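Local structure of ubiquinol-cytochrome C chaperone (Brucella abortus NCTC 8038, 6RWT) at residues Y21-A26 against G170-M175. The protein probably acts as an assembly factor related to Cbp3, a chaperone that binds newly synthesized cytochrome b during assembly of respiratory complex III. Residues are numbered along the deposited sequence; the frame is centred on the assembly and turned at random.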
ATOM      1  N   TYR A  21      -8.776  -0.438   5.460  1.00 18.80           N
ATOM      2  CA  TYR A  21      -7.420  -0.424   6.030  1.00 18.69           C
ATOM      3  C   TYR A  21      -7.020  -1.815   6.576  1.00 18.13           C
ATOM      4  O   TYR A  21      -5.885  -2.280   6.361  1.00 18.63           O
ATOM      5  CB  TYR A  21      -7.254   0.700   7.094  1.00 18.61           C
ATOM      6  CG  TYR A  21      -5.797   0.996   7.375  1.00 18.83           C
ATOM      7  CD1 TYR A  21      -5.034   1.752   6.482  1.00 18.97           C
ATOM      8  CD2 TYR A  21      -5.165   0.487   8.497  1.00 19.01           C
ATOM      9  CE1 TYR A  21      -3.683   1.988   6.709  1.00 19.78           C
ATOM     10  CE2 TYR A  21      -3.813   0.729   8.739  1.00 19.40           C
ATOM     11  CZ  TYR A  21      -3.076   1.481   7.839  1.00 18.13           C
ATOM     12  OH  TYR A  21      -1.731   1.720   8.054  1.00 19.35           O
ATOM     13  N   GLU A  22      -7.956  -2.493   7.247  1.00 19.57           N
ATOM     14  CA  GLU A  22      -7.695  -3.843   7.771  1.00 20.91           C
ATOM     15  C   GLU A  22      -7.407  -4.881   6.675  1.00 19.44           C
ATOM     16  O   GLU A  22      -6.526  -5.732   6.852  1.00 19.97           O
ATOM     17  CB  GLU A  22      -8.825  -4.290   8.710  1.00 24.68           C
ATOM     18  CG  GLU A  22      -8.787  -3.510  10.019  1.00 29.40           C
ATOM     19  CD  GLU A  22      -9.834  -3.926  11.033  1.00 36.48           C
ATOM     20  OE1 GLU A  22     -10.923  -4.404  10.651  1.00 43.34           O
ATOM     21  OE2 GLU A  22      -9.565  -3.746  12.237  1.00 44.01           O
ATOM     22  N   VAL A  23      -8.102  -4.779   5.539  1.00 19.44           N
ATOM     23  CA  VAL A  23      -7.812  -5.638   4.376  1.00 20.29           C
ATOM     24  C   VAL A  23      -6.392  -5.401   3.839  1.00 18.49           C
ATOM     25  O   VAL A  23      -5.671  -6.364   3.527  1.00 18.91           O
ATOM     26  CB  VAL A  23      -8.857  -5.478   3.243  1.00 21.56           C
ATOM     27  CG1 VAL A  23      -8.437  -6.215   1.972  1.00 21.52           C
ATOM     28  CG2 VAL A  23     -10.211  -6.015   3.693  1.00 22.85           C
ATOM     29  N   ILE A  24      -5.998  -4.129   3.742  1.00 18.99           N
ATOM     30  CA  ILE A  24      -4.653  -3.759   3.260  1.00 17.77           C
ATOM     31  C   ILE A  24      -3.573  -4.317   4.208  1.00 17.20           C
ATOM     32  O   ILE A  24      -2.596  -4.933   3.752  1.00 17.82           O
ATOM     33  CB  ILE A  24      -4.519  -2.221   3.082  1.00 17.00           C
ATOM     34  CG1 ILE A  24      -5.501  -1.720   2.019  1.00 17.64           C
ATOM     35  CG2 ILE A  24      -3.094  -1.838   2.688  1.00 18.15           C
ATOM     36  CD1 ILE A  24      -5.628  -0.212   1.911  1.00 17.35           C
ATOM     37  N   VAL A  25      -3.763  -4.123   5.517  1.00 17.55           N
ATOM     38  CA  VAL A  25      -2.810  -4.609   6.530  1.00 19.29           C
ATOM     39  C   VAL A  25      -2.677  -6.145   6.485  1.00 18.63           C
ATOM     40  O   VAL A  25      -1.564  -6.681   6.528  1.00 20.34           O
ATOM     41  CB  VAL A  25      -3.201  -4.115   7.948  1.00 20.02           C
ATOM     42  CG1 VAL A  25      -2.425  -4.835   9.049  1.00 21.46           C
ATOM     43  CG2 VAL A  25      -2.991  -2.607   8.058  1.00 20.10           C
ATOM     44  N   ALA A  26      -3.804  -6.845   6.380  1.00 18.88           N
ATOM     45  CA  ALA A  26      -3.795  -8.312   6.281  1.00 19.95           C
ATOM     46  C   ALA A  26      -3.044  -8.792   5.036  1.00 19.21           C
ATOM     47  O   ALA A  26      -2.259  -9.745   5.100  1.00 20.63           O
ATOM     48  CB  ALA A  26      -5.217  -8.856   6.283  1.00 21.68           C
ATOM     49  N   GLY A 170     -16.372  -0.092   0.169  1.00 23.65           N
ATOM     50  CA  GLY A 170     -15.433  -0.844   0.992  1.00 24.42           C
ATOM     51  C   GLY A 170     -15.063  -2.236   0.490  1.00 25.14           C
ATOM     52  O   GLY A 170     -14.337  -2.950   1.177  1.00 26.37           O
ATOM     53  N   ASP A 171     -15.512  -2.613  -0.708  1.00 26.32           N
ATOM     54  CA  ASP A 171     -15.278  -3.977  -1.235  1.00 28.00           C
ATOM     55  C   ASP A 171     -13.938  -4.125  -1.974  1.00 27.96           C
ATOM     56  O   ASP A 171     -13.895  -4.422  -3.167  1.00 34.48           O
ATOM     57  CB  ASP A 171     -16.443  -4.416  -2.144  1.00 31.77           C
ATOM     58  CG  ASP A 171     -17.771  -4.525  -1.401  1.00 36.75           C
ATOM     59  OD1 ASP A 171     -17.794  -4.559  -0.149  1.00 41.30           O
ATOM     60  OD2 ASP A 171     -18.810  -4.600  -2.085  1.00 44.14           O
ATOM     61  N   ILE A 172     -12.849  -3.964  -1.231  1.00 25.00           N
ATOM     62  CA  ILE A 172     -11.480  -4.093  -1.754  1.00 24.30           C
ATOM     63  C   ILE A 172     -10.976  -5.528  -1.535  1.00 24.29           C
ATOM     64  O   ILE A 172     -11.323  -6.173  -0.536  1.00 24.49           O
ATOM     65  CB  ILE A 172     -10.530  -3.053  -1.093  1.00 24.71           C
ATOM     66  CG1 ILE A 172      -9.180  -2.976  -1.822  1.00 24.70           C
ATOM     67  CG2 ILE A 172     -10.303  -3.338   0.400  1.00 24.21           C
ATOM     68  CD1 ILE A 172      -8.313  -1.799  -1.387  1.00 24.28           C
ATOM     69  N   SER A 173     -10.181  -6.035  -2.479  1.00 22.59           N
ATOM     70  CA  SER A 173      -9.483  -7.309  -2.291  1.00 23.15           C
ATOM     71  C   SER A 173      -8.154  -7.335  -3.046  1.00 22.00           C
ATOM     72  O   SER A 173      -7.969  -6.622  -4.043  1.00 23.58           O
ATOM     73  CB  SER A 173     -10.370  -8.504  -2.691  1.00 25.49           C
ATOM     74  OG  SER A 173     -10.787  -8.420  -4.039  1.00 30.96           O
ATOM     75  N   TYR A 174      -7.229  -8.136  -2.523  1.00 22.04           N
ATOM     76  CA  TYR A 174      -5.940  -8.429  -3.142  1.00 21.79           C
ATOM     77  C   TYR A 174      -5.897  -9.916  -3.493  1.00 24.34           C
ATOM     78  O   TYR A 174      -6.726 -10.713  -3.024  1.00 28.78           O
ATOM     79  CB  TYR A 174      -4.790  -8.086  -2.180  1.00 20.52           C
ATOM     80  CG  TYR A 174      -4.654  -6.593  -1.918  1.00 19.34           C
ATOM     81  CD1 TYR A 174      -5.514  -5.930  -1.035  1.00 20.58           C
ATOM     82  CD2 TYR A 174      -3.690  -5.826  -2.581  1.00 18.38           C
ATOM     83  CE1 TYR A 174      -5.397  -4.559  -0.811  1.00 18.79           C
ATOM     84  CE2 TYR A 174      -3.571  -4.462  -2.360  1.00 18.32           C
ATOM     85  CZ  TYR A 174      -4.432  -3.819  -1.479  1.00 17.35           C
ATOM     86  OH  TYR A 174      -4.329  -2.446  -1.251  1.00 18.29           O
ATOM     87  N   MET A 175      -4.920 -10.287  -4.309  1.00 24.16           N
ATOM     88  CA  MET A 175      -4.726 -11.693  -4.663  1.00 26.15           C
ATOM     89  C   MET A 175      -4.170 -12.480  -3.465  1.00 24.66           C
ATOM     90  O   MET A 175      -3.524 -11.903  -2.586  1.00 23.90           O
ATOM     91  CB  MET A 175      -3.789 -11.814  -5.869  1.00 29.33           C
ATOM     92  CG  MET A 175      -4.268 -11.109  -7.141  1.00 36.58           C
ATOM     93  SD  MET A 175      -5.854 -11.660  -7.817  1.00 41.42           S
ATOM     94  CE  MET A 175      -5.447 -13.347  -8.261  1.00 44.22           C
TER
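The phenol ring of Tyr174 meets Val23 at its edge, where Val23 CG1 lies near the ring plane at 4.2 Å from Tyr174 CD1. Ile24 comes to the same ring obliquely, its CG1 standing 4.0 Å from Tyr174 CE1 and 3.5 Å from Tyr174 OH. His53 meets the ring with its own, the planes inclined at about 55°, and Ala57 and Cys155 of helices 43-61 and 145-161 touch the Tyr174 side chain. Chi1 of -68° sets CG of Tyr174 anti to its own carbonyl carbon, which carries the ring toward helix 2-28 with the hydroxyl end against Ile24. Next to it, Val23 and Ile172 run past one another in opposite senses, Val23 CG1 being 3.8 Å from Ile172 CG2. Ile172 also touches Val20 of helix 2-28 and Leu159 of helix 145-161. The contact illustrates how a chain that extends through 172-174, after a Schellman motif at Gly170 and an inverse gamma turn at Asp171, can pack onto an all-helical fold through alternate residues, Ile172 and Tyr174. No hydrogen bond joins the two segments; the Tyr174 hydroxyl can lie in this apolar contact because it hydrogen-bonds to His53 O, so one side chain links the loop to helices 2-28 and 43-61.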